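Local coordinates for protein PHOX (PDB 4A9V) that probably hydrolyses phosphate monoesters as an alkaline phosphatase, using an iron-calcium cofactor held within a beta-propeller, at residues 277-282 against 307-312; 286-291 against 437-442. One frame throughout, in Å; residues are numbered along the deposited sequence.

Contact 1: residues 277-282 against 307-312. With LI (lithium ion), chain C.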
loop_
_atom_site.group_PDB
_atom_site.type_symbol
_atom_site.label_atom_id
_atom_site.label_comp_id
_atom_site.label_asym_id
_atom_site.label_seq_id
_atom_site.Cartn_x
_atom_site.Cartn_y
_atom_site.Cartn_z
ATOM N N LEU A 277 10.476 -4.797 -4.421
ATOM C CA LEU A 277 11.798 -5.424 -4.388
ATOM C C LEU A 277 12.408 -5.537 -5.778
ATOM O O LEU A 277 11.753 -5.968 -6.724
ATOM C CB LEU A 277 11.707 -6.814 -3.756
ATOM C CG LEU A 277 11.978 -6.890 -2.255
ATOM C CD1 LEU A 277 13.444 -6.661 -1.933
ATOM C CD2 LEU A 277 11.090 -5.941 -1.476
ATOM N N ALA A 278 13.712 -5.303 -5.839
ATOM C CA ALA A 278 14.522 -5.590 -7.007
ATOM C C ALA A 278 15.914 -5.970 -6.509
ATOM O O ALA A 278 16.145 -6.073 -5.304
ATOM C CB ALA A 278 14.575 -4.369 -7.925
ATOM N N GLU A 279 16.837 -6.156 -7.436
ATOM C CA GLU A 279 18.176 -6.587 -7.085
ATOM C C GLU A 279 19.146 -5.875 -8.012
ATOM O O GLU A 279 18.898 -5.769 -9.211
ATOM C CB GLU A 279 18.282 -8.109 -7.249
ATOM C CG GLU A 279 19.589 -8.740 -6.776
ATOM C CD GLU A 279 19.580 -10.272 -6.796
ATOM O OE1 GLU A 279 18.551 -10.897 -7.122
ATOM O OE2 GLU A 279 20.594 -10.872 -6.382
ATOM N N THR A 280 20.245 -5.365 -7.458
ATOM C CA THR A 280 21.307 -4.797 -8.291
ATOM C C THR A 280 22.000 -5.896 -9.101
ATOM O O THR A 280 21.890 -7.083 -8.788
ATOM C CB THR A 280 22.374 -4.085 -7.446
ATOM O OG1 THR A 280 23.100 -5.062 -6.703
ATOM C CG2 THR A 280 21.765 -3.058 -6.515
ATOM N N ASP A 281 22.743 -5.500 -10.124
ATOM C CA ASP A 281 23.482 -6.478 -10.901
ATOM C C ASP A 281 24.486 -7.239 -10.029
ATOM O O ASP A 281 24.730 -8.422 -10.254
ATOM C CB ASP A 281 24.208 -5.807 -12.061
ATOM C CG ASP A 281 23.280 -5.424 -13.200
ATOM O OD1 ASP A 281 22.043 -5.589 -13.093
ATOM O OD2 ASP A 281 23.807 -4.981 -14.242
ATOM N N ASP A 282 25.038 -6.579 -9.014
ATOM C CA ASP A 282 25.961 -7.255 -8.114
ATOM C C ASP A 282 25.300 -7.882 -6.888
ATOM O O ASP A 282 25.984 -8.465 -6.053
ATOM C CB ASP A 282 27.143 -6.352 -7.727
ATOM C CG ASP A 282 26.768 -5.213 -6.783
ATOM O OD1 ASP A 282 25.589 -5.046 -6.433
ATOM O OD2 ASP A 282 27.681 -4.432 -6.432
ATOM N N ILE A 307 22.275 -10.222 -1.295
ATOM C CA ILE A 307 21.310 -11.235 -0.908
ATOM C C ILE A 307 21.968 -12.603 -0.970
ATOM O O ILE A 307 22.565 -12.970 -1.981
ATOM C CB ILE A 307 20.101 -11.231 -1.855
ATOM C CG1 ILE A 307 19.400 -9.872 -1.835
ATOM C CG2 ILE A 307 19.140 -12.354 -1.511
ATOM C CD1 ILE A 307 18.460 -9.668 -3.005
ATOM N N ASN A 308 21.818 -13.368 0.103
ATOM C CA ASN A 308 22.234 -14.757 0.110
ATOM C C ASN A 308 21.047 -15.626 -0.287
ATOM O O ASN A 308 20.159 -15.884 0.521
ATOM C CB ASN A 308 22.737 -15.134 1.503
ATOM C CG ASN A 308 23.384 -16.497 1.530
ATOM O OD1 ASN A 308 22.996 -17.391 0.778
ATOM N ND2 ASN A 308 24.367 -16.675 2.401
ATOM N N HIS A 309 20.959 -15.972 -1.562
ATOM C CA HIS A 309 19.768 -16.649 -2.071
ATOM C C HIS A 309 19.624 -18.043 -1.518
ATOM O O HIS A 309 18.507 -18.494 -1.262
ATOM C CB HIS A 309 19.766 -16.671 -3.591
ATOM C CG HIS A 309 19.467 -15.333 -4.211
ATOM N ND1 HIS A 309 18.225 -14.804 -4.233
ATOM C CD2 HIS A 309 20.311 -14.376 -4.749
ATOM C CE1 HIS A 309 18.269 -13.599 -4.822
ATOM N NE2 HIS A 309 19.546 -13.325 -5.114
ATOM N N ARG A 310 20.740 -18.738 -1.298
ATOM C CA ARG A 310 20.698 -20.159 -0.941
ATOM C C ARG A 310 20.451 -20.395 0.538
ATOM O O ARG A 310 20.097 -21.506 0.939
ATOM C CB ARG A 310 21.991 -20.851 -1.363
ATOM C CG ARG A 310 22.070 -21.054 -2.856
ATOM C CD ARG A 310 23.477 -21.392 -3.310
ATOM N NE ARG A 310 23.527 -21.626 -4.743
ATOM C CZ ARG A 310 23.513 -20.678 -5.671
ATOM N NH1 ARG A 310 23.597 -19.398 -5.336
ATOM N NH2 ARG A 310 23.451 -21.029 -6.948
ATOM N N ASN A 311 20.679 -19.367 1.344
ATOM C CA ASN A 311 20.634 -19.481 2.796
ATOM C C ASN A 311 19.786 -18.330 3.352
ATOM O O ASN A 311 20.301 -17.271 3.709
ATOM C CB ASN A 311 22.061 -19.420 3.351
ATOM C CG ASN A 311 22.141 -19.771 4.820
ATOM O OD1 ASN A 311 21.127 -19.999 5.478
ATOM N ND2 ASN A 311 23.351 -19.714 5.365
ATOM N N ALA A 312 18.470 -18.501 3.320
ATOM C CA ALA A 312 17.555 -17.386 3.543
ATOM C C ALA A 312 17.833 -16.685 4.868
ATOM O O ALA A 312 17.799 -15.456 4.940
ATOM C CB ALA A 312 16.117 -17.878 3.506
HETATM LI LI LI C . 20.023 -10.607 -8.302
HETATM O O HOH W 1 20.738 -9.188 -10.309
HETATM O O HOH W 2 21.089 -12.869 -8.467
#

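Contact 2: residues 286-291 against 437-442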
loop_
_atom_site.group_PDB
_atom_site.type_symbol
_atom_site.label_atom_id
_atom_site.label_comp_id
_atom_site.label_asym_id
_atom_site.label_seq_id
_atom_site.Cartn_x
_atom_site.Cartn_y
_atom_site.Cartn_z
ATOM N N VAL A 286 17.234 -4.084 -3.450
ATOM C CA VAL A 286 16.728 -2.749 -3.733
ATOM C C VAL A 286 15.249 -2.724 -3.368
ATOM O O VAL A 286 14.508 -3.660 -3.669
ATOM C CB VAL A 286 16.918 -2.404 -5.229
ATOM C CG1 VAL A 286 16.343 -1.036 -5.559
ATOM C CG2 VAL A 286 18.394 -2.485 -5.604
ATOM N N VAL A 287 14.845 -1.662 -2.682
ATOM C CA VAL A 287 13.445 -1.482 -2.302
ATOM C C VAL A 287 12.983 -0.088 -2.720
ATOM O O VAL A 287 13.459 0.910 -2.183
ATOM C CB VAL A 287 13.232 -1.656 -0.785
ATOM C CG1 VAL A 287 11.745 -1.647 -0.471
ATOM C CG2 VAL A 287 13.909 -2.920 -0.268
ATOM N N TYR A 288 12.116 -0.012 -3.727
ATOM C CA TYR A 288 11.526 1.268 -4.144
ATOM C C TYR A 288 10.266 1.547 -3.323
ATOM O O TYR A 288 9.469 0.639 -3.076
ATOM C CB TYR A 288 11.164 1.242 -5.636
ATOM C CG TYR A 288 12.343 1.098 -6.569
ATOM C CD1 TYR A 288 13.136 2.187 -6.881
ATOM C CD2 TYR A 288 12.599 -0.102 -7.215
ATOM C CE1 TYR A 288 14.182 2.076 -7.781
ATOM C CE2 TYR A 288 13.645 -0.229 -8.114
ATOM C CZ TYR A 288 14.422 0.874 -8.414
ATOM O OH TYR A 288 15.465 0.779 -9.311
ATOM N N MET A 289 10.086 2.796 -2.897
ATOM C CA MET A 289 9.058 3.149 -1.923
ATOM C C MET A 289 8.450 4.514 -2.229
ATOM O O MET A 289 9.166 5.510 -2.290
ATOM C CB MET A 289 9.667 3.202 -0.522
ATOM C CG MET A 289 10.141 1.858 -0.010
ATOM S SD MET A 289 10.988 1.973 1.578
ATOM C CE MET A 289 12.530 2.738 1.070
ATOM N N GLY A 290 7.124 4.588 -2.210
ATOM C CA GLY A 290 6.417 5.857 -2.326
ATOM C C GLY A 290 5.938 6.362 -0.976
ATOM O O GLY A 290 5.627 5.576 -0.079
ATOM N N ASP A 291 5.868 7.689 -0.848
ATOM C CA ASP A 291 5.291 8.393 0.302
ATOM C C ASP A 291 3.985 9.045 -0.144
ATOM O O ASP A 291 4.009 10.009 -0.908
ATOM C CB ASP A 291 6.290 9.469 0.762
ATOM C CG ASP A 291 5.869 10.191 2.012
ATOM O OD1 ASP A 291 4.862 9.806 2.648
ATOM O OD2 ASP A 291 6.602 11.129 2.409
ATOM N N ASP A 437 20.124 -0.894 -17.140
ATOM C CA ASP A 437 19.248 -1.919 -16.560
ATOM C C ASP A 437 19.818 -2.508 -15.266
ATOM O O ASP A 437 19.451 -3.609 -14.861
ATOM C CB ASP A 437 18.918 -3.009 -17.585
ATOM C CG ASP A 437 18.158 -2.461 -18.781
ATOM O OD1 ASP A 437 17.134 -1.781 -18.563
ATOM O OD2 ASP A 437 18.634 -2.639 -19.925
ATOM N N ASP A 438 20.628 -1.711 -14.570
ATOM C CA ASP A 438 21.158 -2.077 -13.258
ATOM C C ASP A 438 20.478 -1.223 -12.200
ATOM O O ASP A 438 20.570 0.005 -12.234
ATOM C CB ASP A 438 22.671 -1.830 -13.225
ATOM C CG ASP A 438 23.322 -2.329 -11.953
ATOM O OD1 ASP A 438 22.603 -2.749 -11.014
ATOM O OD2 ASP A 438 24.564 -2.269 -11.874
ATOM N N HIS A 439 19.775 -1.870 -11.279
ATOM C CA HIS A 439 19.101 -1.146 -10.209
ATOM C C HIS A 439 20.041 -0.489 -9.232
ATOM O O HIS A 439 19.611 0.342 -8.428
ATOM C CB HIS A 439 18.114 -2.049 -9.477
ATOM C CG HIS A 439 16.914 -2.414 -10.305
ATOM N ND1 HIS A 439 15.884 -1.558 -10.516
ATOM C CD2 HIS A 439 16.635 -3.560 -11.032
ATOM C CE1 HIS A 439 14.997 -2.137 -11.342
ATOM N NE2 HIS A 439 15.453 -3.363 -11.651
ATOM N N ALA A 440 21.343 -0.739 -9.358
ATOM C CA ALA A 440 22.327 0.033 -8.603
ATOM C C ALA A 440 22.506 1.459 -9.126
ATOM O O ALA A 440 23.120 2.280 -8.452
ATOM C CB ALA A 440 23.672 -0.681 -8.580
ATOM N N SER A 441 22.126 1.713 -10.374
ATOM C CA SER A 441 22.401 3.006 -10.985
ATOM C C SER A 441 21.713 4.146 -10.247
ATOM O O SER A 441 20.616 3.992 -9.706
ATOM C CB SER A 441 21.970 3.009 -12.447
ATOM O OG SER A 441 22.747 2.080 -13.170
ATOM N N LYS A 442 22.299 5.328 -10.367
ATOM C CA LYS A 442 21.798 6.505 -9.700
ATOM C C LYS A 442 21.088 7.461 -10.651
ATOM O O LYS A 442 20.600 8.495 -10.220
ATOM C CB LYS A 442 22.936 7.194 -8.950
ATOM C CG LYS A 442 23.372 6.369 -7.739
ATOM C CD LYS A 442 24.598 6.901 -7.023
ATOM C CE LYS A 442 25.223 5.804 -6.169
ATOM N NZ LYS A 442 26.259 6.317 -5.232
#

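Contact 1: residues 277-282 against 307-312
The carboxylate of E279 is approached from three directions, by the edge of the H309 ring at OE2 and by I307 over one face, with a doubtfully placed lithium ion modelled over the other face. The histidine-carboxylate pair joins the outermost strand of a propeller sheet, at the turn of the hairpin 276-279/284-290, to the loop that follows strand 296-303. H309 NE2 donates to E279 OE2 at 3.0 Å, and the N-H points almost exactly at the oxygen, 178° at the hydrogen. The bond lies flat in the imidazole plane but reaches the syn side of OE2 some 28° out of the carboxylate plane, the two flat groups being clearly turned against each other. With CG anti to the backbone N (chi1 -174°) and the chain extended beyond it, E279 reaches across to meet the ring edge-on. I307 works as a spacer beneath this bond: its CD1 sits 4.0 Å from E279 CD, while its CG2 lies over the centre of the H309 ring, 3.6 Å above the plane. One isoleucine thus backs both partners and probably limits how they can tilt. If H309 carried a proton on both nitrogens, its charge would probably help to balance the carboxylate. The lithium is formally bound by E279 OE1 and OE2, yet lies only 1.6 Å from E279 CD, a separation too short for a metal ion, and its placement is therefore doubtful. Water 1, modelled beside the ion, donates to the carbonyl oxygen T280 O at 2.8 Å.

Contact 2: residues 286-291 against 437-442
V286 and H439 bring strand 284-290 and a type I turn, D438 to S441, to a CA-CA separation of 7.1 Å, the nearest approach of the two backbones. The turn is closed by S441 N donating to D438 O, and D438 OD1 takes the N-H of A440 in an Asx turn, so two bonds to D438 brace the backbone around H439. From this platform H439 turns its ring toward the strand, CG anti to its carbonyl carbon (chi1 -70°), and presents ND1 to the hydroxyl of Y288. Y288 OH and H439 ND1 lie 2.7 Å apart in a hydrogen bond whose proton could sit on either partner. Each atom lies near the plane of the other's ring, and the rings meet rim to rim, planes at 68°, with neither covering the other's face. V286 packs on both aromatic residues: its CG2 touches H439 CB at 3.9 Å, and its CG1 rests 3.8 Å above the Y288 ring plane, toward the rim. A phenylalanine in place of Y288 would probably leave ND1 of the buried H439 without this mate and the imidazole less firmly set in its rotation. The surroundings show what is joined: W432, on strand 428-434, stacks edge-to-face with Y288, K300 of strand 296-303 donates to H439 O, and V391 of strand 386-391 touches both side chains. Strands from the two ends of one antiparallel propeller sheet thus converge here, with the turn between strands 428-434 and 443-451 packed against strand 284-290.

The two contacts use the two paired strands of one hairpin: contact 1 takes strand 276-279 and its turn, contact 2 the partner strand 284-290, and their centres lie 14 Å apart. They meet directly. A278 N probably bonds to V286 O at 2.8 Å, the hairpin's own pairing, while D281 N probably donates to D438 OD1 at 2.9 Å, tying the hairpin turn to the Asx turn of contact 2. T280 CG2 also packs on V286 CG2 at 3.5 Å. Contact 1 is peripheral and away from the cofactor; contact 2 runs inward, the Y288 side chain lying about 10 Å from that of E273, a ligand of the iron-calcium centre.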